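Local coordinates for hypothetical protein (Bacteroides fragilis, PDB 4JJA) that is of uncharacterised function but probably acts as an exo-beta-N-acetylmuramidase, trimming sugars from bacterial cell-wall peptidoglycan, at residues N146-D151 with E296-G301; I27-T32 with N37-D42; F251-H256 with Y264-R269. All coordinates share one frame; numbering follows the deposited sequence.

Contact 1 of 3, residues N146-D151 with E296-G301; sequences NGHYVD and EIWKKG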
loop_
_atom_site.group_PDB
_atom_site.type_symbol
_atom_site.label_atom_id
_atom_site.label_comp_id
_atom_site.label_asym_id
_atom_site.label_seq_id
_atom_site.Cartn_x
_atom_site.Cartn_y
_atom_site.Cartn_z
ATOM N N ASN A 146 -5.625 -4.667 5.311
ATOM C CA ASN A 146 -5.780 -3.723 6.413
ATOM C C ASN A 146 -7.074 -2.892 6.238
ATOM O O ASN A 146 -7.163 -1.754 6.683
ATOM C CB ASN A 146 -4.523 -2.828 6.540
ATOM C CG ASN A 146 -3.381 -3.569 7.177
ATOM O OD1 ASN A 146 -3.529 -4.081 8.307
ATOM N ND2 ASN A 146 -2.208 -3.546 6.546
ATOM N N GLY A 147 -8.079 -3.499 5.632
ATOM C CA GLY A 147 -9.350 -2.846 5.361
ATOM C C GLY A 147 -10.301 -2.809 6.520
ATOM O O GLY A 147 -11.391 -2.242 6.375
ATOM N N HIS A 148 -9.911 -3.392 7.638
ATOM C CA HIS A 148 -10.775 -3.574 8.781
ATOM C C HIS A 148 -10.767 -2.390 9.724
ATOM O O HIS A 148 -11.520 -2.401 10.715
ATOM C CB HIS A 148 -10.399 -4.851 9.549
ATOM C CG HIS A 148 -8.953 -4.915 9.946
ATOM N ND1 HIS A 148 -7.953 -5.064 9.006
ATOM C CD2 HIS A 148 -8.340 -4.824 11.152
ATOM C CE1 HIS A 148 -6.780 -5.060 9.630
ATOM N NE2 HIS A 148 -6.984 -4.932 10.940
ATOM N N TYR A 149 -9.940 -1.382 9.470
ATOM C CA TYR A 149 -9.902 -0.202 10.315
ATOM C C TYR A 149 -9.421 0.980 9.542
ATOM O O TYR A 149 -8.939 0.866 8.427
ATOM C CB TYR A 149 -9.081 -0.416 11.581
ATOM C CG TYR A 149 -7.584 -0.547 11.454
ATOM C CD1 TYR A 149 -6.980 -1.560 10.729
ATOM C CD2 TYR A 149 -6.746 0.363 12.130
ATOM C CE1 TYR A 149 -5.557 -1.669 10.705
ATOM C CE2 TYR A 149 -5.386 0.243 12.105
ATOM C CZ TYR A 149 -4.792 -0.782 11.416
ATOM O OH TYR A 149 -3.428 -0.898 11.461
ATOM N N VAL A 150 -9.546 2.149 10.175
ATOM C CA VAL A 150 -9.066 3.444 9.699
ATOM C C VAL A 150 -8.248 4.021 10.862
ATOM O O VAL A 150 -8.694 3.967 12.019
ATOM C CB VAL A 150 -10.218 4.369 9.306
ATOM C CG1 VAL A 150 -9.703 5.738 8.824
ATOM C CG2 VAL A 150 -11.104 3.684 8.247
ATOM N N ASP A 151 -7.053 4.557 10.582
ATOM C CA ASP A 151 -6.233 5.055 11.687
ATOM C C ASP A 151 -5.199 6.038 11.191
ATOM O O ASP A 151 -4.745 6.016 10.053
ATOM C CB ASP A 151 -5.540 3.864 12.389
ATOM C CG ASP A 151 -5.341 4.045 13.871
ATOM O OD1 ASP A 151 -5.718 5.079 14.417
ATOM O OD2 ASP A 151 -4.780 3.071 14.459
ATOM N N GLU A 296 -3.886 -9.603 18.774
ATOM C CA GLU A 296 -3.395 -8.497 19.600
ATOM C C GLU A 296 -2.851 -7.327 18.743
ATOM O O GLU A 296 -3.020 -6.178 19.149
ATOM C CB GLU A 296 -2.405 -8.896 20.646
ATOM C CG GLU A 296 -1.088 -9.314 20.221
ATOM C CD GLU A 296 -0.307 -9.880 21.433
ATOM O OE1 GLU A 296 -0.172 -9.096 22.422
ATOM O OE2 GLU A 296 0.117 -11.090 21.384
ATOM N N ILE A 297 -2.354 -7.628 17.543
ATOM C CA ILE A 297 -1.932 -6.543 16.596
ATOM C C ILE A 297 -3.224 -5.790 16.200
ATOM O O ILE A 297 -3.259 -4.550 16.201
ATOM C CB ILE A 297 -1.144 -7.114 15.438
ATOM C CG1 ILE A 297 0.167 -7.790 15.926
ATOM C CG2 ILE A 297 -0.896 -6.027 14.396
ATOM C CD1 ILE A 297 0.882 -8.690 14.938
ATOM N N TRP A 298 -4.286 -6.527 15.834
ATOM C CA TRP A 298 -5.551 -5.886 15.394
ATOM C C TRP A 298 -6.140 -5.020 16.479
ATOM O O TRP A 298 -6.668 -3.949 16.225
ATOM C CB TRP A 298 -6.587 -6.939 14.933
ATOM C CG TRP A 298 -6.109 -7.840 13.854
ATOM C CD1 TRP A 298 -5.116 -7.612 12.950
ATOM C CD2 TRP A 298 -6.597 -9.152 13.597
ATOM N NE1 TRP A 298 -4.955 -8.708 12.161
ATOM C CE2 TRP A 298 -5.875 -9.662 12.511
ATOM C CE3 TRP A 298 -7.649 -9.914 14.137
ATOM C CZ2 TRP A 298 -6.108 -10.920 11.973
ATOM C CZ3 TRP A 298 -7.849 -11.187 13.622
ATOM C CH2 TRP A 298 -7.093 -11.679 12.549
ATOM N N LYS A 299 -6.019 -5.456 17.735
ATOM C CA LYS A 299 -6.571 -4.682 18.797
ATOM C C LYS A 299 -5.981 -3.274 18.891
ATOM O O LYS A 299 -6.685 -2.304 19.185
ATOM C CB LYS A 299 -6.349 -5.424 20.112
ATOM C CG LYS A 299 -7.033 -4.757 21.306
ATOM C CD LYS A 299 -6.705 -5.546 22.596
ATOM C CE LYS A 299 -5.259 -5.307 23.093
ATOM N NZ LYS A 299 -4.153 -5.995 22.310
ATOM N N LYS A 300 -4.674 -3.150 18.617
ATOM C CA LYS A 300 -3.996 -1.896 18.864
ATOM C C LYS A 300 -3.888 -0.986 17.655
ATOM O O LYS A 300 -3.579 0.175 17.833
ATOM C CB LYS A 300 -2.584 -2.222 19.415
ATOM C CG LYS A 300 -2.702 -2.860 20.822
ATOM C CD LYS A 300 -1.396 -2.909 21.553
ATOM C CE LYS A 300 -1.508 -3.532 22.945
ATOM N NZ LYS A 300 -0.167 -3.657 23.626
ATOM N N GLY A 301 -4.083 -1.493 16.433
ATOM C CA GLY A 301 -3.971 -0.587 15.271
ATOM C C GLY A 301 -2.615 0.068 15.241
ATOM O O GLY A 301 -1.610 -0.551 15.566
#

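Contact 2 of 3, residues I27-T32 with N37-D42; sequences IFSNHT and NKHLLD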
loop_
_atom_site.group_PDB
_atom_site.type_symbol
_atom_site.label_atom_id
_atom_site.label_comp_id
_atom_site.label_asym_id
_atom_site.label_seq_id
_atom_site.Cartn_x
_atom_site.Cartn_y
_atom_site.Cartn_z
ATOM N N ILE A 27 -3.101 -3.075 -19.165
ATOM C CA ILE A 27 -3.224 -3.565 -17.787
ATOM C C ILE A 27 -2.201 -2.859 -16.895
ATOM O O ILE A 27 -1.023 -2.738 -17.286
ATOM C CB ILE A 27 -2.994 -5.044 -17.711
ATOM C CG1 ILE A 27 -3.951 -5.816 -18.613
ATOM C CG2 ILE A 27 -3.078 -5.522 -16.275
ATOM C CD1 ILE A 27 -3.563 -7.230 -18.774
ATOM N N PHE A 28 -2.635 -2.428 -15.698
ATOM C CA PHE A 28 -1.772 -1.957 -14.627
ATOM C C PHE A 28 -1.760 -3.036 -13.588
ATOM O O PHE A 28 -2.786 -3.322 -12.954
ATOM C CB PHE A 28 -2.255 -0.644 -14.043
ATOM C CG PHE A 28 -1.508 -0.199 -12.798
ATOM C CD1 PHE A 28 -0.183 0.107 -12.856
ATOM C CD2 PHE A 28 -2.152 -0.060 -11.584
ATOM C CE1 PHE A 28 0.505 0.542 -11.704
ATOM C CE2 PHE A 28 -1.498 0.344 -10.452
ATOM C CZ PHE A 28 -0.184 0.637 -10.503
ATOM N N SER A 29 -0.610 -3.657 -13.408
ATOM C CA SER A 29 -0.480 -4.784 -12.513
ATOM C C SER A 29 0.988 -5.067 -12.224
ATOM O O SER A 29 1.867 -4.322 -12.644
ATOM C CB SER A 29 -1.156 -6.013 -13.155
ATOM O OG SER A 29 -1.284 -7.114 -12.281
ATOM N N ASN A 30 1.187 -6.147 -11.468
ATOM C CA ASN A 30 2.518 -6.670 -11.182
ATOM C C ASN A 30 2.377 -8.163 -10.945
ATOM O O ASN A 30 1.359 -8.760 -11.298
ATOM C CB ASN A 30 3.211 -5.895 -10.036
ATOM C CG ASN A 30 2.563 -6.108 -8.695
ATOM O OD1 ASN A 30 1.629 -6.905 -8.571
ATOM N ND2 ASN A 30 3.080 -5.399 -7.673
ATOM N N HIS A 31 3.349 -8.769 -10.272
ATOM C CA HIS A 31 3.323 -10.187 -10.057
ATOM C C HIS A 31 2.178 -10.682 -9.185
ATOM O O HIS A 31 1.953 -11.877 -9.125
ATOM C CB HIS A 31 4.664 -10.632 -9.423
ATOM C CG HIS A 31 4.841 -10.109 -8.045
ATOM N ND1 HIS A 31 5.038 -8.774 -7.781
ATOM C CD2 HIS A 31 4.706 -10.726 -6.849
ATOM C CE1 HIS A 31 5.044 -8.599 -6.467
ATOM N NE2 HIS A 31 4.853 -9.768 -5.886
ATOM N N THR A 32 1.500 -9.773 -8.481
ATOM C CA THR A 32 0.367 -10.196 -7.658
ATOM C C THR A 32 -0.931 -10.345 -8.453
ATOM O O THR A 32 -1.906 -10.858 -7.904
ATOM C CB THR A 32 0.097 -9.207 -6.495
ATOM O OG1 THR A 32 -0.302 -7.918 -7.035
ATOM C CG2 THR A 32 1.334 -9.077 -5.587
ATOM N N ASN A 37 -1.698 -19.845 -11.616
ATOM C CA ASN A 37 -0.303 -19.557 -12.028
ATOM C C ASN A 37 -0.204 -18.775 -13.320
ATOM O O ASN A 37 0.846 -18.773 -13.972
ATOM C CB ASN A 37 0.555 -20.848 -12.104
ATOM C CG ASN A 37 0.180 -21.740 -13.266
ATOM O OD1 ASN A 37 -0.873 -21.548 -13.887
ATOM N ND2 ASN A 37 1.049 -22.694 -13.591
ATOM N N LYS A 38 -1.305 -18.073 -13.659
ATOM C CA LYS A 38 -1.367 -17.204 -14.828
ATOM C C LYS A 38 -1.559 -15.771 -14.385
ATOM O O LYS A 38 -2.349 -15.472 -13.513
ATOM C CB LYS A 38 -2.553 -17.648 -15.719
ATOM C CG LYS A 38 -2.388 -19.023 -16.327
ATOM C CD LYS A 38 -3.615 -19.491 -17.140
ATOM C CE LYS A 38 -3.371 -20.827 -17.856
ATOM N NZ LYS A 38 -2.072 -20.834 -18.598
ATOM N N HIS A 39 -0.838 -14.841 -15.013
ATOM C CA HIS A 39 -1.147 -13.460 -14.830
ATOM C C HIS A 39 -2.493 -13.173 -15.558
ATOM O O HIS A 39 -2.862 -13.843 -16.549
ATOM C CB HIS A 39 -0.055 -12.570 -15.358
ATOM C CG HIS A 39 -0.185 -11.176 -14.855
ATOM N ND1 HIS A 39 -0.907 -10.211 -15.519
ATOM C CD2 HIS A 39 0.280 -10.598 -13.705
ATOM C CE1 HIS A 39 -0.873 -9.096 -14.808
ATOM N NE2 HIS A 39 -0.124 -9.290 -13.725
ATOM N N LEU A 40 -3.259 -12.213 -15.060
ATOM C CA LEU A 40 -4.454 -11.730 -15.788
ATOM C C LEU A 40 -4.089 -11.563 -17.266
ATOM O O LEU A 40 -4.885 -11.874 -18.155
ATOM C CB LEU A 40 -4.875 -10.370 -15.232
ATOM C CG LEU A 40 -5.963 -9.624 -15.994
ATOM C CD1 LEU A 40 -7.265 -10.453 -15.824
ATOM C CD2 LEU A 40 -6.100 -8.113 -15.505
ATOM N N LEU A 41 -2.901 -11.057 -17.548
ATOM C CA LEU A 41 -2.431 -10.869 -18.920
ATOM C C LEU A 41 -2.561 -12.183 -19.727
ATOM O O LEU A 41 -3.020 -12.180 -20.850
ATOM C CB LEU A 41 -0.974 -10.385 -18.892
ATOM C CG LEU A 41 -0.288 -10.375 -20.260
ATOM C CD1 LEU A 41 -0.928 -9.388 -21.178
ATOM C CD2 LEU A 41 1.199 -10.101 -20.084
ATOM N N ASP A 42 -2.138 -13.280 -19.130
ATOM C CA ASP A 42 -2.166 -14.600 -19.804
ATOM C C ASP A 42 -3.588 -15.082 -19.997
ATOM O O ASP A 42 -3.954 -15.596 -21.071
ATOM C CB ASP A 42 -1.397 -15.619 -18.988
ATOM C CG ASP A 42 0.072 -15.224 -18.813
ATOM O OD1 ASP A 42 0.781 -14.883 -19.798
ATOM O OD2 ASP A 42 0.518 -15.134 -17.651
#

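Contact 3 of 3, residues F251-H256 with Y264-R269; sequences FQVYGH and YNFTPR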
loop_
_atom_site.group_PDB
_atom_site.type_symbol
_atom_site.label_atom_id
_atom_site.label_comp_id
_atom_site.label_asym_id
_atom_site.label_seq_id
_atom_site.Cartn_x
_atom_site.Cartn_y
_atom_site.Cartn_z
ATOM N N PHE A 251 9.962 -6.089 9.104
ATOM C CA PHE A 251 8.752 -5.460 9.626
ATOM C C PHE A 251 8.182 -6.143 10.846
ATOM O O PHE A 251 7.094 -5.787 11.291
ATOM C CB PHE A 251 7.672 -5.197 8.569
ATOM C CG PHE A 251 8.066 -4.128 7.586
ATOM C CD1 PHE A 251 7.916 -2.798 7.892
ATOM C CD2 PHE A 251 8.635 -4.455 6.394
ATOM C CE1 PHE A 251 8.315 -1.836 7.004
ATOM C CE2 PHE A 251 9.012 -3.488 5.522
ATOM C CZ PHE A 251 8.889 -2.188 5.821
ATOM N N GLN A 252 8.960 -7.031 11.478
ATOM C CA GLN A 252 8.488 -7.788 12.628
ATOM C C GLN A 252 9.401 -7.669 13.833
ATOM O O GLN A 252 9.226 -8.353 14.828
ATOM C CB GLN A 252 8.304 -9.258 12.256
ATOM C CG GLN A 252 7.265 -9.505 11.164
ATOM C CD GLN A 252 7.519 -10.789 10.432
ATOM O OE1 GLN A 252 7.077 -11.843 10.904
ATOM N NE2 GLN A 252 8.284 -10.743 9.348
ATOM N N VAL A 253 10.420 -6.806 13.710
ATOM C CA VAL A 253 11.408 -6.502 14.746
ATOM C C VAL A 253 11.758 -5.025 14.669
ATOM O O VAL A 253 11.498 -4.383 13.630
ATOM C CB VAL A 253 12.684 -7.379 14.588
ATOM C CG1 VAL A 253 12.400 -8.881 14.547
ATOM C CG2 VAL A 253 13.461 -6.927 13.341
ATOM N N TYR A 254 12.379 -4.508 15.721
ATOM C CA TYR A 254 13.040 -3.212 15.596
ATOM C C TYR A 254 14.268 -3.189 16.472
ATOM O O TYR A 254 14.310 -3.823 17.513
ATOM C CB TYR A 254 12.112 -2.028 15.879
ATOM C CG TYR A 254 11.610 -1.901 17.281
ATOM C CD1 TYR A 254 10.456 -2.586 17.688
ATOM C CD2 TYR A 254 12.248 -1.098 18.211
ATOM C CE1 TYR A 254 9.942 -2.405 18.968
ATOM C CE2 TYR A 254 11.752 -0.949 19.482
ATOM C CZ TYR A 254 10.605 -1.588 19.870
ATOM O OH TYR A 254 10.096 -1.442 21.146
ATOM N N GLY A 255 15.305 -2.486 16.041
ATOM C CA GLY A 255 16.501 -2.419 16.853
ATOM C C GLY A 255 17.557 -1.535 16.221
ATOM O O GLY A 255 17.418 -1.075 15.105
ATOM N N HIS A 256 18.653 -1.326 16.954
ATOM C CA HIS A 256 19.686 -0.399 16.523
ATOM C C HIS A 256 20.962 -0.737 17.283
ATOM O O HIS A 256 20.898 -1.201 18.428
ATOM C CB HIS A 256 19.217 1.033 16.868
ATOM C CG HIS A 256 20.106 2.118 16.376
ATOM N ND1 HIS A 256 21.263 2.468 17.040
ATOM C CD2 HIS A 256 20.063 2.844 15.236
ATOM C CE1 HIS A 256 21.877 3.395 16.339
ATOM N NE2 HIS A 256 21.178 3.650 15.241
ATOM N N TYR A 264 16.840 -9.173 22.810
ATOM C CA TYR A 264 16.869 -9.646 21.443
ATOM C C TYR A 264 17.879 -8.839 20.650
ATOM O O TYR A 264 18.031 -7.651 20.875
ATOM C CB TYR A 264 15.471 -9.542 20.831
ATOM C CG TYR A 264 15.390 -9.923 19.380
ATOM C CD1 TYR A 264 15.529 -11.254 18.983
ATOM C CD2 TYR A 264 15.139 -8.981 18.419
ATOM C CE1 TYR A 264 15.480 -11.613 17.630
ATOM C CE2 TYR A 264 15.053 -9.308 17.087
ATOM C CZ TYR A 264 15.246 -10.605 16.693
ATOM O OH TYR A 264 15.230 -10.929 15.374
ATOM N N ASN A 265 18.516 -9.486 19.694
ATOM C CA ASN A 265 19.388 -8.824 18.769
ATOM C C ASN A 265 19.355 -9.509 17.426
ATOM O O ASN A 265 18.898 -10.653 17.305
ATOM C CB ASN A 265 20.795 -8.679 19.322
ATOM C CG ASN A 265 21.439 -9.966 19.651
ATOM O OD1 ASN A 265 21.728 -10.796 18.776
ATOM N ND2 ASN A 265 21.745 -10.119 20.930
ATOM N N PHE A 266 19.757 -8.779 16.409
ATOM C CA PHE A 266 19.803 -9.238 15.031
ATOM C C PHE A 266 20.827 -8.467 14.271
ATOM O O PHE A 266 21.172 -7.370 14.644
ATOM C CB PHE A 266 18.425 -9.118 14.365
ATOM C CG PHE A 266 17.884 -7.729 14.301
ATOM C CD1 PHE A 266 17.137 -7.215 15.348
ATOM C CD2 PHE A 266 18.098 -6.921 13.194
ATOM C CE1 PHE A 266 16.637 -5.911 15.269
ATOM C CE2 PHE A 266 17.553 -5.622 13.143
ATOM C CZ PHE A 266 16.830 -5.120 14.181
ATOM N N THR A 267 21.286 -9.007 13.156
ATOM C CA THR A 267 22.229 -8.323 12.312
ATOM C C THR A 267 21.737 -8.341 10.884
ATOM O O THR A 267 21.723 -9.381 10.217
ATOM C CB THR A 267 23.636 -9.002 12.369
ATOM O OG1 THR A 267 24.070 -9.057 13.743
ATOM C CG2 THR A 267 24.638 -8.262 11.484
ATOM N N PRO A 268 21.323 -7.177 10.367
ATOM C CA PRO A 268 20.964 -7.110 8.962
ATOM C C PRO A 268 22.117 -7.568 8.048
ATOM O O PRO A 268 23.283 -7.177 8.241
ATOM C CB PRO A 268 20.609 -5.622 8.762
ATOM C CG PRO A 268 20.221 -5.175 10.148
ATOM C CD PRO A 268 21.203 -5.873 11.028
ATOM N N ARG A 269 21.810 -8.361 7.019
ATOM C CA ARG A 269 22.766 -8.849 6.041
ATOM C C ARG A 269 22.378 -8.397 4.656
ATOM O O ARG A 269 21.219 -8.060 4.385
ATOM C CB ARG A 269 22.838 -10.367 6.103
ATOM C CG ARG A 269 23.266 -10.871 7.429
ATOM C CD ARG A 269 24.638 -10.366 7.886
ATOM N NE ARG A 269 25.062 -11.021 9.102
ATOM C CZ ARG A 269 26.169 -10.728 9.762
ATOM N NH1 ARG A 269 26.978 -9.786 9.317
ATOM N NH2 ARG A 269 26.477 -11.367 10.877
#

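Contact 1 of 3, residues N146-D151 with E296-G301
The imidazole of His-148 presents its edge to the face of the Trp-298 indole, a T-shaped pair whose planes meet at 66° with 5.1 Å between the centroids of the imidazole and the five-membered indole ring. One face of the imidazole is covered by Tyr-149, whose CD1 stands 3.4 Å above its plane toward the rim. The phenol of Tyr-149 in turn has Asn-146 OD1 at its edge beside CE1 and Asp-151 OD2 beside CE2, both in plane. Its CE2 reaches Gly-301 CA at 3.6 Å. Gly-301 leaves the helix with a positive phi of 57° and brings a bare backbone against the ring; Asp-151 OD2 lies beside it, 3.8 Å from Gly-301 CA. That carboxylate is gripped by partners further on: OD2 accepts from the backbone N of Ile-302 and pairs with Lys-348, while OD1 is bonded by Trp-351, so its charge is probably well balanced. The contact lies near the surface and illustrates how a helix C-terminus can dock on a loop. The loop follows strand 136-140 of a Rossmann-like parallel sheet, the helix is 294-300, and aromatic packing joins the N-terminal and C-terminal NamZ regions.

Contact 2 of 3, residues I27-T32 with N37-D42
His-39 NE2 donates to Ser-29 OG across a 2.9 Å gap, and this bond forms the tight polar centre of a buried contact. The serine oxygen is tilted from the imidazole plane and also bonds to the carbonyl of Asp-108, its stronger partner. A second, weak bond runs from His-39 NE2 to Asn-30 O, bent to 129° at the hydrogen. With CG anti to the backbone N (chi1 -165°), the ring turns its ND1 edge toward the start of its own helix, where ND1 accepts from Leu-41 N at 3.0 Å, nearly straight at 171°. Both ring nitrogens are therefore engaged, which fixes the rotation of the imidazole and places its proton on NE2. Asp-42 OD2 returns the favour by accepting from His-39 N on its anti side, closing a capping box, and forms a salt bridge with Arg-62.

Apolar packing belongs to the same tight, buried side: Ile-27 CD1 rests 3.8 Å from Leu-41 CA, and Ile-27 CG2 meets Leu-40 CD2 at 4.1 Å. On the solvent side the contact fades, for Asn-37 is exposed and Lys-38 partly so, and neither touches 27-32. Past the strand, Asn-30 OD1 accepts from both N and OG1 of Thr-32, the first of these making an Asx turn. Strand 24-28, the capped helix 40-46 and the neighbouring parallel strand 50-56 together make a beta-alpha-beta crossover, the repeating element of a Rossmann-like fold.

Contact 3 of 3, residues F251-H256 with Y264-R269
Strands 253-256 and 265-266 approach most closely at Gly-255 and Asn-265, whose CA atoms are 7.3 Å apart, and the two short segments run steeply across one another. Gly-255 is almost fully extended. Both are outer strands of a three-stranded antiparallel sheet in which 284-288 is the middle member, so they are not paired with each other and meet through side chains and the backbone at Gly-255.

Val-253 splits its two branches between two rings. Its CG2 lies over one face of the Phe-266 ring, 4.0 Å from the centroid and 19° off the normal, a CH-pi contact displaced toward the rim. The other branch, CG1, turns to Tyr-264, touching OH at 3.6 Å and CE2 at 3.7 Å, with the two side chains crossing at about a right angle.

An example of backbone meeting ring edge follows at Phe-266. With chi1 of 61°, CG lies between the backbone N and the carbonyl carbon, and the ring reaches in until CZ is 3.6 Å from Gly-255 N, near the ring plane. Tyr-254 C lies at the same edge, 3.8 Å from Phe-266 CE1, and Ser-242 and Cys-284 also touch this phenylalanine. Alternation along the strand points Tyr-254 away from the contact, where it stacks on Phe-236 and bonds through OH to Asp-309.

Contacts 2 and 3 are buried, whereas contact 1 lies near the surface. Contact 2 belongs to the N-terminal Rossmann-like region and contact 3 to the C-terminal region, with centres about 33 Å apart; contact 1 joins the two regions and, along the chain, encloses contact 3 in the loop it closes. No element of structure is common to any two of them. Hydrogen bonds across the segments occur in contact 2 alone, where the start of helix 40-46 meets residues 27-32. Contact 3 relies on apolar and CH-pi packing over a small sheet, and contact 1 on a T-shaped ring pair and on a tyrosine against a bare glycine, its carboxylate being held from outside the two segments.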